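Local coordinates for protein ribose 5-phosphate isomerase B (Anaplasma phagocytophilum, PDB 4EM8) that probably interconverts ribose 5-phosphate and ribulose 5-phosphate, an aldose-ketose isomerisation, at residues 20-23 against 24-28; 100-103 against 104-108; 116-119 against 120-123. All coordinates share one frame; numbering follows the deposited sequence.

Interaction 1 of 3, residues 20-23 against 24-28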
loop_
_atom_site.group_PDB
_atom_site.type_symbol
_atom_site.label_atom_id
_atom_site.label_comp_id
_atom_site.label_asym_id
_atom_site.label_seq_id
_atom_site.Cartn_x
_atom_site.Cartn_y
_atom_site.Cartn_z
ATOM N N GLU A 20 -3.365 20.161 -6.304
ATOM C CA GLU A 20 -2.552 20.608 -7.433
ATOM C C GLU A 20 -2.118 19.424 -8.328
ATOM O O GLU A 20 -2.275 19.479 -9.536
ATOM C CB GLU A 20 -1.342 21.411 -6.921
ATOM C CG GLU A 20 -0.314 21.789 -7.972
ATOM C CD GLU A 20 0.719 22.808 -7.474
ATOM O OE1 GLU A 20 0.600 23.287 -6.316
ATOM O OE2 GLU A 20 1.650 23.137 -8.262
ATOM N N LEU A 21 -1.621 18.342 -7.736
ATOM C CA LEU A 21 -1.237 17.198 -8.533
ATOM C C LEU A 21 -2.455 16.562 -9.218
ATOM O O LEU A 21 -2.379 16.131 -10.376
ATOM C CB LEU A 21 -0.529 16.167 -7.662
ATOM C CG LEU A 21 0.027 14.931 -8.366
ATOM C CD1 LEU A 21 1.024 15.329 -9.470
ATOM C CD2 LEU A 21 0.632 13.973 -7.340
ATOM N N ARG A 22 -3.568 16.458 -8.481
ATOM C CA ARG A 22 -4.788 15.900 -9.033
ATOM C C ARG A 22 -5.241 16.639 -10.309
ATOM O O ARG A 22 -5.692 16.020 -11.286
ATOM C CB ARG A 22 -5.900 15.909 -7.971
ATOM C CG ARG A 22 -7.132 15.161 -8.426
ATOM C CD ARG A 22 -8.327 15.340 -7.511
ATOM N NE ARG A 22 -9.094 16.533 -7.800
ATOM C CZ ARG A 22 -9.464 17.465 -6.924
ATOM N NH1 ARG A 22 -10.231 18.475 -7.340
ATOM N NH2 ARG A 22 -9.125 17.406 -5.638
ATOM N N LEU A 23 -5.142 17.951 -10.297
ATOM C CA LEU A 23 -5.622 18.750 -11.432
ATOM C C LEU A 23 -4.627 18.632 -12.607
ATOM O O LEU A 23 -5.044 18.535 -13.770
ATOM C CB LEU A 23 -5.850 20.210 -11.021
ATOM C CG LEU A 23 -6.959 20.513 -9.990
ATOM C CD1 LEU A 23 -6.968 22.009 -9.652
ATOM C CD2 LEU A 23 -8.352 20.056 -10.432
ATOM N N PHE A 24 -3.328 18.573 -12.283
ATOM C CA PHE A 24 -2.269 18.315 -13.269
ATOM C C PHE A 24 -2.454 16.965 -13.989
ATOM O O PHE A 24 -2.376 16.899 -15.237
ATOM C CB PHE A 24 -0.888 18.385 -12.597
ATOM C CG PHE A 24 0.278 18.161 -13.546
ATOM C CD1 PHE A 24 0.736 19.185 -14.370
ATOM C CD2 PHE A 24 0.900 16.908 -13.621
ATOM C CE1 PHE A 24 1.803 18.983 -15.238
ATOM C CE2 PHE A 24 1.966 16.693 -14.490
ATOM C CZ PHE A 24 2.415 17.732 -15.297
ATOM N N LEU A 25 -2.687 15.894 -13.220
ATOM C CA LEU A 25 -2.861 14.573 -13.805
ATOM C C LEU A 25 -4.213 14.429 -14.512
ATOM O O LEU A 25 -4.300 13.696 -15.479
ATOM C CB LEU A 25 -2.635 13.452 -12.792
ATOM C CG LEU A 25 -1.260 13.436 -12.140
ATOM C CD1 LEU A 25 -1.248 12.499 -10.918
ATOM C CD2 LEU A 25 -0.169 13.087 -13.143
ATOM N N SER A 26 -5.241 15.155 -14.069
ATOM C CA SER A 26 -6.518 15.121 -14.766
ATOM C C SER A 26 -6.391 15.730 -16.165
ATOM O O SER A 26 -6.921 15.167 -17.129
ATOM C CB SER A 26 -7.653 15.800 -13.953
ATOM O OG SER A 26 -7.818 15.175 -12.677
ATOM N N ALA A 27 -5.689 16.863 -16.275
ATOM C CA ALA A 27 -5.450 17.514 -17.569
ATOM C C ALA A 27 -4.605 16.624 -18.485
ATOM O O ALA A 27 -4.866 16.539 -19.683
ATOM C CB ALA A 27 -4.780 18.865 -17.382
ATOM N N TYR A 28 -3.605 15.947 -17.912
ATOM C CA TYR A 28 -2.803 14.990 -18.670
ATOM C C TYR A 28 -3.688 13.898 -19.273
ATOM O O TYR A 28 -3.667 13.652 -20.490
ATOM C CB TYR A 28 -1.732 14.374 -17.772
ATOM C CG TYR A 28 -0.914 13.294 -18.431
ATOM C CD1 TYR A 28 -0.048 13.595 -19.479
ATOM C CD2 TYR A 28 -0.974 11.970 -17.987
ATOM C CE1 TYR A 28 0.694 12.612 -20.089
ATOM C CE2 TYR A 28 -0.197 10.982 -18.568
ATOM C CZ TYR A 28 0.623 11.303 -19.620
ATOM O OH TYR A 28 1.363 10.340 -20.236
#
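Leu25 leans back along helix 19-31 onto Leu21, one turn earlier. Its CB lies 3.6 Å from Leu21 O, and CG comes closer still, 3.4 Å from that same oxygen. CD1 goes furthest back, touching Leu21 CG at 3.7 Å and, a little less closely, Leu21 CD1. CG of Leu25 stands anti to its own carbonyl carbon (chi1 -59°), which lays the branch beside the backbone N and along the Leu21 carbonyl, while Leu21 crosses it at a slant. Beneath the two side chains, Leu25 N donates to Leu21 O at 2.9 Å.

On another face of the helix, Ser26 folds its hydroxyl back onto the turn. OG donates to Arg22 O at 2.7 Å and Ser26 N donates to the same oxygen at 2.9 Å, the two donors arriving from opposite faces of the carbonyl plane. The guanidinium of Arg22 turns elsewhere, to Asp38, Ser14 and Cys41 O.

Helix 19-31 connects strands 9-14 and 35-38 of a beta-alpha-beta unit; Ser26 meets Leu12 and Val36 of these strands, Leu21 and Leu25 pack on Phe112 of strand 109-113, and Phe24 reaches helix 119-131.

Interaction 2 of 3, residues 100-103 against 104-108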
loop_
_atom_site.group_PDB
_atom_site.type_symbol
_atom_site.label_atom_id
_atom_site.label_comp_id
_atom_site.label_asym_id
_atom_site.label_seq_id
_atom_site.Cartn_x
_atom_site.Cartn_y
_atom_site.Cartn_z
ATOM N N LEU A 100 4.915 -3.311 -11.927
ATOM C CA LEU A 100 4.782 -4.550 -11.192
ATOM C C LEU A 100 3.350 -4.676 -10.638
ATOM O O LEU A 100 2.743 -5.749 -10.686
ATOM C CB LEU A 100 5.869 -4.631 -10.092
ATOM C CG LEU A 100 7.345 -4.810 -10.518
ATOM C CD1 LEU A 100 8.310 -4.693 -9.332
ATOM C CD2 LEU A 100 7.606 -6.117 -11.269
ATOM N N SER A 101 2.774 -3.567 -10.167
ATOM C CA SER A 101 1.429 -3.625 -9.572
ATOM C C SER A 101 0.357 -4.051 -10.595
ATOM O O SER A 101 -0.617 -4.773 -10.258
ATOM C CB SER A 101 1.068 -2.273 -8.903
ATOM O OG SER A 101 0.644 -1.275 -9.846
ATOM N N ARG A 102 0.507 -3.548 -11.816
ATOM C CA ARG A 102 -0.329 -3.932 -12.939
ATOM C C ARG A 102 -0.062 -5.393 -13.358
ATOM O O ARG A 102 -0.985 -6.222 -13.470
ATOM C CB ARG A 102 -0.083 -2.975 -14.129
ATOM C CG ARG A 102 -0.611 -1.549 -13.878
ATOM C CD ARG A 102 -2.138 -1.468 -13.799
ATOM N NE ARG A 102 -2.690 -2.076 -15.010
ATOM C CZ ARG A 102 -3.601 -3.039 -15.058
ATOM N NH1 ARG A 102 -4.197 -3.503 -13.963
ATOM N NH2 ARG A 102 -3.912 -3.559 -16.257
ATOM N N GLU A 103 1.204 -5.710 -13.574
ATOM C CA GLU A 103 1.559 -7.059 -14.069
ATOM C C GLU A 103 1.160 -8.177 -13.118
ATOM O O GLU A 103 0.609 -9.174 -13.554
ATOM C CB GLU A 103 3.050 -7.144 -14.370
ATOM C CG GLU A 103 3.421 -6.387 -15.629
ATOM C CD GLU A 103 4.871 -6.582 -16.011
ATOM O OE1 GLU A 103 5.711 -6.777 -15.112
ATOM O OE2 GLU A 103 5.168 -6.494 -17.211
ATOM N N HIS A 104 1.433 -8.002 -11.827
ATOM C CA HIS A 104 1.192 -9.062 -10.845
ATOM C C HIS A 104 -0.097 -8.968 -10.129
ATOM O O HIS A 104 -0.669 -9.996 -9.779
ATOM C CB HIS A 104 2.262 -9.081 -9.760
ATOM C CG HIS A 104 3.666 -9.214 -10.279
ATOM N ND1 HIS A 104 4.718 -9.169 -9.473
ATOM C CD2 HIS A 104 4.168 -9.402 -11.579
ATOM C CE1 HIS A 104 5.855 -9.308 -10.189
ATOM N NE2 HIS A 104 5.524 -9.443 -11.482
ATOM N N ASN A 105 -0.542 -7.756 -9.800
ATOM C CA ASN A 105 -1.738 -7.617 -8.969
ATOM C C ASN A 105 -2.980 -7.074 -9.682
ATOM O O ASN A 105 -4.036 -6.892 -9.031
ATOM C CB ASN A 105 -1.398 -6.784 -7.734
ATOM C CG ASN A 105 -0.093 -7.210 -7.115
ATOM O OD1 ASN A 105 0.950 -6.635 -7.424
ATOM N ND2 ASN A 105 -0.129 -8.235 -6.256
ATOM N N ASP A 106 -2.869 -6.850 -10.992
ATOM C CA ASP A 106 -3.922 -6.217 -11.787
ATOM C C ASP A 106 -4.434 -4.968 -11.099
ATOM O O ASP A 106 -5.643 -4.816 -10.914
ATOM C CB ASP A 106 -5.089 -7.174 -12.014
ATOM C CG ASP A 106 -5.975 -6.760 -13.206
ATOM O OD1 ASP A 106 -5.544 -5.941 -14.048
ATOM O OD2 ASP A 106 -7.110 -7.263 -13.297
ATOM N N ALA A 107 -3.512 -4.127 -10.637
ATOM C CA ALA A 107 -3.876 -2.975 -9.777
ATOM C C ALA A 107 -4.833 -2.067 -10.538
ATOM O O ALA A 107 -4.630 -1.815 -11.724
ATOM C CB ALA A 107 -2.644 -2.208 -9.311
ATOM N N ASN A 108 -5.919 -1.642 -9.883
ATOM C CA ASN A 108 -6.906 -0.785 -10.534
ATOM C C ASN A 108 -7.016 0.626 -9.915
ATOM O O ASN A 108 -7.743 1.471 -10.442
ATOM C CB ASN A 108 -8.264 -1.502 -10.651
ATOM C CG ASN A 108 -8.813 -1.966 -9.327
ATOM O OD1 ASN A 108 -8.351 -1.549 -8.246
ATOM N ND2 ASN A 108 -9.850 -2.831 -9.390
HETATM O O HOH W 1 -6.052 -5.004 -16.427
#
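Arg102 NH1 is shared between two acceptors just beyond the C-terminal end of helix 95-105. It forms a salt bridge to Asp106 OD1 at 2.8 Å, with the carboxylate oxygen close to the guanidinium plane and approached on its anti side but somewhat out of the carboxylate plane; the two flat groups are turned 43° apart. The second acceptor, Ala107 O, also lies 2.8 Å from Arg102 NH1, but here the nitrogen sits above the carbonyl plane. A water closes a ring beside the salt bridge, accepting from Arg102 NH2 and donating to Asp106 OD1. Bends at chi2 (-68°) and chi3 (-54°) curl the arginine back to these groups, and its CD passes 3.3 Å from Ala107 O.

Around this polar cluster the backbone turns out of the helix. Ser101 O receives Ala107 N at 3.0 Å and, weakly, Asn105 N, while Asp106 N gives Arg102 O another weak bond. Asp106 has positive phi, which lets the chain swing Ala107 CB over Ser101, 3.5 Å from its OG; that hydroxyl bonds to Ala98 O. Further out, Thr132 O holds Arg102 NH2, and Phe129 of helix 119-131 packs on Ser101, Arg102 and Ala107.

Beside the turn, His104 N donates to Leu100 O, and the imidazole lies alongside Leu100, whose CD2 is 3.8 Å from His104 CE1. His139 stacks on the ring, and Thr73 of the second subunit packs against it.

His104 is the predicted proton donor and Asn105 a predicted substrate-binding residue; both belong to the last helical turn before strand 109-113. A predicted active site at a helix end, completed across the dimer interface, is consistent with the RpiB family.

Interaction 3 of 3, residues 116-119 against 120-123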
loop_
_atom_site.group_PDB
_atom_site.type_symbol
_atom_site.label_atom_id
_atom_site.label_comp_id
_atom_site.label_asym_id
_atom_site.label_seq_id
_atom_site.Cartn_x
_atom_site.Cartn_y
_atom_site.Cartn_z
ATOM N N TYR A 116 5.902 14.258 -1.977
ATOM C CA TYR A 116 7.114 13.469 -2.136
ATOM C C TYR A 116 7.401 13.062 -3.595
ATOM O O TYR A 116 8.423 12.420 -3.851
ATOM C CB TYR A 116 7.044 12.215 -1.228
ATOM C CG TYR A 116 7.011 12.606 0.229
ATOM C CD1 TYR A 116 8.185 12.846 0.925
ATOM C CD2 TYR A 116 5.805 12.840 0.883
ATOM C CE1 TYR A 116 8.167 13.271 2.244
ATOM C CE2 TYR A 116 5.779 13.249 2.213
ATOM C CZ TYR A 116 6.960 13.454 2.887
ATOM O OH TYR A 116 6.947 13.887 4.190
ATOM N N ILE A 117 6.535 13.425 -4.549
ATOM C CA ILE A 117 6.776 13.089 -5.965
ATOM C C ILE A 117 6.609 14.339 -6.826
ATOM O O ILE A 117 5.695 15.146 -6.608
ATOM C CB ILE A 117 5.843 11.961 -6.404
ATOM C CG1 ILE A 117 6.250 11.427 -7.777
ATOM C CG2 ILE A 117 4.398 12.427 -6.415
ATOM C CD1 ILE A 117 5.562 10.128 -8.100
ATOM N N ASP A 118 7.504 14.551 -7.780
ATOM C CA ASP A 118 7.358 15.724 -8.606
ATOM C C ASP A 118 6.359 15.406 -9.726
ATOM O O ASP A 118 6.218 14.229 -10.122
ATOM C CB ASP A 118 8.694 16.210 -9.152
ATOM C CG ASP A 118 8.907 15.783 -10.563
ATOM O OD1 ASP A 118 9.345 14.640 -10.734
ATOM O OD2 ASP A 118 8.603 16.574 -11.483
ATOM N N PRO A 119 5.655 16.439 -10.234
ATOM C CA PRO A 119 4.563 16.199 -11.170
ATOM C C PRO A 119 4.970 15.454 -12.428
ATOM O O PRO A 119 4.219 14.622 -12.903
ATOM C CB PRO A 119 4.078 17.621 -11.506
ATOM C CG PRO A 119 4.385 18.395 -10.280
ATOM C CD PRO A 119 5.749 17.874 -9.900
ATOM N N ASP A 120 6.148 15.751 -12.973
ATOM C CA ASP A 120 6.564 15.097 -14.198
ATOM C C ASP A 120 6.840 13.609 -13.954
ATOM O O ASP A 120 6.481 12.786 -14.774
ATOM C CB ASP A 120 7.788 15.812 -14.819
ATOM C CG ASP A 120 7.420 17.170 -15.449
ATOM O OD1 ASP A 120 6.219 17.515 -15.507
ATOM O OD2 ASP A 120 8.332 17.895 -15.886
ATOM N N THR A 121 7.436 13.258 -12.818
ATOM C CA THR A 121 7.630 11.856 -12.506
ATOM C C THR A 121 6.263 11.188 -12.289
ATOM O O THR A 121 6.020 10.081 -12.796
ATOM C CB THR A 121 8.526 11.623 -11.277
ATOM O OG1 THR A 121 9.707 12.414 -11.394
ATOM C CG2 THR A 121 8.906 10.134 -11.165
ATOM N N ALA A 122 5.358 11.876 -11.596
ATOM C CA ALA A 122 4.015 11.321 -11.370
ATOM C C ALA A 122 3.306 11.007 -12.690
ATOM O O ALA A 122 2.620 9.996 -12.814
ATOM C CB ALA A 122 3.177 12.257 -10.532
ATOM N N GLN A 123 3.491 11.873 -13.679
ATOM C CA GLN A 123 2.884 11.674 -14.987
ATOM C C GLN A 123 3.444 10.403 -15.684
ATOM O O GLN A 123 2.683 9.648 -16.292
ATOM C CB GLN A 123 3.116 12.943 -15.831
ATOM C CG GLN A 123 2.765 12.856 -17.297
ATOM C CD GLN A 123 3.401 14.004 -18.082
ATOM O OE1 GLN A 123 3.176 15.175 -17.773
ATOM N NE2 GLN A 123 4.216 13.669 -19.076
#
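Asp118 is the N-cap of helix 119-131, its carboxylate reaching forward to the first turn. OD1 accepts from Thr121 N at 3.1 Å and OD2 from Asp120 N at 3.0 Å, so the group spans two of the amides at the helix start. Both amides meet it from well above the carboxylate plane, more so at OD2. These donors and the helix dipole would probably favour the charged form of the aspartate.

The tightly packed side faces the protein interior. Ile117 CD1 lies 3.8 Å from Ala122 CA and 4.0 Å from Ala122 CB. With CG1 anti to the backbone N (chi1 -170°), the chain extends toward the start of the helix, where CG1 also nears Thr121 CB. Phe112 of strand 109-113 packs against both Ile117 and Ala122, placing this apolar patch between helix and sheet.

The outer side is polar and more exposed. Asp118 and Asp120 stand near each other with their carboxylate planes 75° apart, and the two like charges do not touch. Even here there is some cover: Pro119, Asp120 and Gln123 pack on Phe24 of helix 19-31.

Backbone bonds carry the cap into regular helix: Gln123 N donates to Pro119 O, and Ala122 N meets Asp118 O at 2.9 Å.

Interactions 1 and 3 belong to neighbouring helices, 19-31 and 119-131, and touch each other: Phe24 CE2 lies 3.4 Å from Pro119 O, and Tyr28 packs on Gln123. Phe112 serves both, meeting the inner apolar residues of each. Interaction 2 lies about 22 Å from interaction 1, centre to centre, across the middle of the chain. It is the most buried of the three, interaction 1 is partly buried and interaction 3 is at the surface. Their chemistry follows position along a helix: regular turns with a serine folded back in 20-28, a carboxylate at a helix N-terminus in 116-123, and in 100-108 a helical arginine paired with an aspartate just past the helix C-terminus, beside the predicted active site.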